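Local coordinates for transferrin (Manduca sexta, PDB 6WB6), which carries iron in the insect, binding a single ferric ion per molecule together with a carbonate anion, at residues 223-232 with 259-267. Residues are numbered along the deposited sequence; the frame is centred on the assembly and turned at random.
With NAG (2-acetamido-2-deoxy-beta-D-glucopyranose), chain C.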
loop_
_atom_site.group_PDB
_atom_site.type_symbol
_atom_site.label_atom_id
_atom_site.label_comp_id
_atom_site.label_asym_id
_atom_site.label_seq_id
_atom_site.Cartn_x
_atom_site.Cartn_y
_atom_site.Cartn_z
ATOM N N VAL A 223 -20.882 16.292 10.608
ATOM C CA VAL A 223 -22.054 16.800 11.306
ATOM C C VAL A 223 -22.458 15.860 12.418
ATOM O O VAL A 223 -22.769 16.279 13.535
ATOM C CB VAL A 223 -23.210 16.992 10.312
ATOM C CG1 VAL A 223 -24.530 17.235 11.053
ATOM C CG2 VAL A 223 -22.863 18.103 9.391
ATOM N N ILE A 224 -22.492 14.566 12.114
ATOM C CA ILE A 224 -23.120 13.629 13.022
ATOM C C ILE A 224 -22.363 13.592 14.335
ATOM O O ILE A 224 -22.974 13.545 15.412
ATOM C CB ILE A 224 -23.236 12.243 12.360
ATOM C CG1 ILE A 224 -24.008 11.298 13.258
ATOM C CG2 ILE A 224 -21.865 11.656 12.027
ATOM C CD1 ILE A 224 -24.477 10.018 12.545
ATOM N N PHE A 225 -21.022 13.646 14.277
ATOM C CA PHE A 225 -20.257 13.731 15.517
ATOM C C PHE A 225 -20.360 15.107 16.136
ATOM O O PHE A 225 -20.200 15.241 17.353
ATOM C CB PHE A 225 -18.787 13.373 15.296
ATOM C CG PHE A 225 -18.515 11.903 15.391
ATOM C CD1 PHE A 225 -18.663 11.106 14.293
ATOM C CD2 PHE A 225 -18.144 11.320 16.586
ATOM C CE1 PHE A 225 -18.450 9.773 14.364
ATOM C CE2 PHE A 225 -17.916 9.961 16.658
ATOM C CZ PHE A 225 -18.079 9.193 15.545
ATOM N N THR A 226 -20.627 16.139 15.338
ATOM C CA THR A 226 -20.815 17.461 15.930
ATOM C C THR A 226 -22.143 17.517 16.681
ATOM O O THR A 226 -22.211 17.979 17.826
ATOM C CB THR A 226 -20.754 18.537 14.856
ATOM O OG1 THR A 226 -19.495 18.473 14.166
ATOM C CG2 THR A 226 -20.926 19.919 15.461
ATOM N N ARG A 227 -23.200 17.010 16.063
ATOM C CA ARG A 227 -24.497 17.009 16.712
ATOM C C ARG A 227 -24.486 16.151 17.977
ATOM O O ARG A 227 -24.967 16.583 19.023
ATOM C CB ARG A 227 -25.540 16.537 15.709
ATOM C CG ARG A 227 -25.755 17.555 14.643
ATOM C CD ARG A 227 -26.916 17.210 13.732
ATOM N NE ARG A 227 -28.184 17.201 14.443
ATOM C CZ ARG A 227 -28.886 18.285 14.731
ATOM N NH1 ARG A 227 -28.448 19.480 14.365
ATOM N NH2 ARG A 227 -30.036 18.157 15.381
ATOM N N LYS A 228 -23.890 14.966 17.922
ATOM C CA LYS A 228 -23.893 14.108 19.102
ATOM C C LYS A 228 -23.017 14.665 20.211
ATOM O O LYS A 228 -23.313 14.464 21.394
ATOM C CB LYS A 228 -23.422 12.709 18.738
ATOM C CG LYS A 228 -24.305 12.056 17.747
ATOM C CD LYS A 228 -23.902 10.623 17.499
ATOM C CE LYS A 228 -24.929 9.989 16.628
ATOM N NZ LYS A 228 -24.438 8.698 16.110
ATOM N N PHE A 229 -21.945 15.362 19.850
ATOM C CA PHE A 229 -21.084 15.967 20.855
ATOM C C PHE A 229 -21.900 16.877 21.752
ATOM O O PHE A 229 -21.621 16.985 22.940
ATOM C CB PHE A 229 -19.950 16.742 20.167
ATOM C CG PHE A 229 -18.923 17.341 21.117
ATOM C CD1 PHE A 229 -17.955 16.551 21.709
ATOM C CD2 PHE A 229 -18.903 18.697 21.360
ATOM C CE1 PHE A 229 -17.006 17.116 22.553
ATOM C CE2 PHE A 229 -17.971 19.264 22.202
ATOM C CZ PHE A 229 -17.026 18.477 22.799
ATOM N N PHE A 230 -22.930 17.508 21.196
ATOM C CA PHE A 230 -23.797 18.413 21.926
ATOM C C PHE A 230 -25.118 17.771 22.306
ATOM O O PHE A 230 -26.098 18.480 22.543
ATOM C CB PHE A 230 -24.030 19.661 21.089
ATOM C CG PHE A 230 -22.760 20.415 20.777
ATOM C CD1 PHE A 230 -22.045 21.037 21.781
ATOM C CD2 PHE A 230 -22.278 20.487 19.484
ATOM C CE1 PHE A 230 -20.901 21.721 21.487
ATOM C CE2 PHE A 230 -21.141 21.164 19.197
ATOM C CZ PHE A 230 -20.444 21.783 20.194
ATOM N N GLY A 231 -25.174 16.444 22.317
ATOM C CA GLY A 231 -26.386 15.745 22.711
ATOM C C GLY A 231 -27.536 15.919 21.751
ATOM O O GLY A 231 -28.685 15.605 22.096
ATOM N N LEU A 232 -27.264 16.404 20.556
ATOM C CA LEU A 232 -28.366 16.704 19.662
ATOM C C LEU A 232 -28.793 15.463 18.892
ATOM O O LEU A 232 -27.994 14.543 18.691
ATOM C CB LEU A 232 -27.973 17.803 18.698
ATOM C CG LEU A 232 -27.795 19.151 19.392
ATOM C CD1 LEU A 232 -27.165 20.138 18.431
ATOM C CD2 LEU A 232 -29.123 19.672 19.863
ATOM N N ALA A 259 -23.221 29.768 11.479
ATOM C CA ALA A 259 -24.544 29.174 11.551
ATOM C C ALA A 259 -24.630 28.349 12.826
ATOM O O ALA A 259 -23.635 27.734 13.226
ATOM C CB ALA A 259 -24.821 28.273 10.341
ATOM N N PRO A 260 -25.779 28.305 13.484
ATOM C CA PRO A 260 -25.870 27.500 14.702
ATOM C C PRO A 260 -25.713 26.019 14.414
ATOM O O PRO A 260 -26.128 25.511 13.369
ATOM C CB PRO A 260 -27.267 27.821 15.240
ATOM C CG PRO A 260 -28.011 28.380 14.070
ATOM C CD PRO A 260 -26.997 29.100 13.259
ATOM N N ILE A 261 -25.089 25.337 15.371
ATOM C CA ILE A 261 -25.056 23.884 15.385
ATOM C C ILE A 261 -26.469 23.313 15.431
ATOM O O ILE A 261 -26.744 22.257 14.846
ATOM C CB ILE A 261 -24.214 23.405 16.586
ATOM C CG1 ILE A 261 -22.807 24.018 16.553
ATOM C CG2 ILE A 261 -24.096 21.932 16.589
ATOM C CD1 ILE A 261 -22.038 23.782 15.274
ATOM N N THR A 262 -27.389 23.997 16.119
ATOM C CA THR A 262 -28.746 23.475 16.250
ATOM C C THR A 262 -29.532 23.564 14.952
ATOM O O THR A 262 -30.638 23.024 14.879
ATOM C CB THR A 262 -29.526 24.210 17.365
ATOM O OG1 THR A 262 -29.196 25.602 17.361
ATOM C CG2 THR A 262 -29.209 23.630 18.740
ATOM N N GLY A 263 -29.005 24.230 13.933
ATOM C CA GLY A 263 -29.667 24.323 12.654
ATOM C C GLY A 263 -29.056 23.371 11.635
ATOM O O GLY A 263 -28.172 22.571 11.920
ATOM N N LYS A 264 -29.564 23.468 10.418
ATOM C CA LYS A 264 -28.974 22.729 9.322
ATOM C C LYS A 264 -27.543 23.214 9.098
ATOM O O LYS A 264 -27.290 24.416 8.979
ATOM C CB LYS A 264 -29.833 22.907 8.067
ATOM C CG LYS A 264 -29.367 22.125 6.818
ATOM C CD LYS A 264 -28.738 23.046 5.760
ATOM C CE LYS A 264 -29.302 22.796 4.364
ATOM N NZ LYS A 264 -28.895 21.457 3.849
ATOM N N ALA A 265 -26.603 22.273 9.064
ATOM C CA ALA A 265 -25.193 22.623 8.925
ATOM C C ALA A 265 -24.907 23.208 7.543
ATOM O O ALA A 265 -25.509 22.809 6.548
ATOM C CB ALA A 265 -24.322 21.383 9.174
ATOM N N CYS A 266 -24.019 24.197 7.493
ATOM C CA CYS A 266 -23.397 24.610 6.246
ATOM C C CYS A 266 -22.116 23.816 6.091
ATOM O O CYS A 266 -21.305 23.750 7.029
ATOM C CB CYS A 266 -23.086 26.099 6.246
ATOM S SG CYS A 266 -22.120 26.618 7.670
ATOM N N SER A 267 -21.931 23.237 4.906
ATOM C CA SER A 267 -20.913 22.226 4.653
ATOM C C SER A 267 -20.329 22.469 3.277
ATOM O O SER A 267 -21.069 22.635 2.314
ATOM C CB SER A 267 -21.507 20.814 4.743
ATOM O OG SER A 267 -20.615 19.836 4.218
HETATM C C1 NAG C . -20.492 22.666 -2.774
HETATM C C2 NAG C . -21.487 22.808 -1.637
HETATM C C3 NAG C . -22.305 24.105 -1.669
HETATM C C4 NAG C . -21.471 25.333 -2.050
HETATM C C5 NAG C . -20.437 25.025 -3.132
HETATM C C6 NAG C . -19.412 26.134 -3.188
HETATM C C7 NAG C . -22.195 20.578 -0.875
HETATM C C8 NAG C . -23.323 19.596 -0.957
HETATM N N2 NAG C . -22.365 21.654 -1.642
HETATM O O3 NAG C . -22.843 24.272 -0.349
HETATM O O4 NAG C . -22.266 26.370 -2.643
HETATM O O5 NAG C . -19.698 23.833 -2.876
HETATM O O6 NAG C . -18.855 26.214 -1.882
HETATM O O7 NAG C . -21.227 20.393 -0.151
HETATM O O HOH W 1 -26.557 20.308 12.552
#
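Arg227 NH1 donates a hydrogen bond to a water 2.7 Å away, and that water donates in turn to Gly263 O at 2.9 Å, bridging helix 223-229 to the type I beta turn Pro260-Gly263 in the N-terminal, iron-binding lobe of transferrin. The water lies at the edge of the guanidinium, in its plane. An arginine suits this place because its long chain, bent at chi3 (64°), brings the guanidinium to the turn while NE bonds Pro233 O. Leu232 CB covers one guanidinium face, 3.9 Å above the plane.

The rest of the contact is apolar. With chi1 of Ile261 at -56°, its CG2 lies opposite the backbone N and reaches Phe230 CD2 at 3.7 Å and Thr226 CG2 at 3.9 Å; Tyr251 of strand 249-252 also touches this branched side chain. Thr226 suits both demands: OG1 bonds Lys222 O, at the end of the strand that leads into the helix, while the methyl meets Ile261. The helix ends in a Schellman motif, where Gly231 readily takes the positive phi, and the chain beyond brings Leu232 CD1 to within 4.0 Å of Ile261 CG2. Toward the disulfide-bonded Cys266, small Ala265 lets the helix start come close, Val223 CG2 meeting Ala265 CB at 3.6 Å.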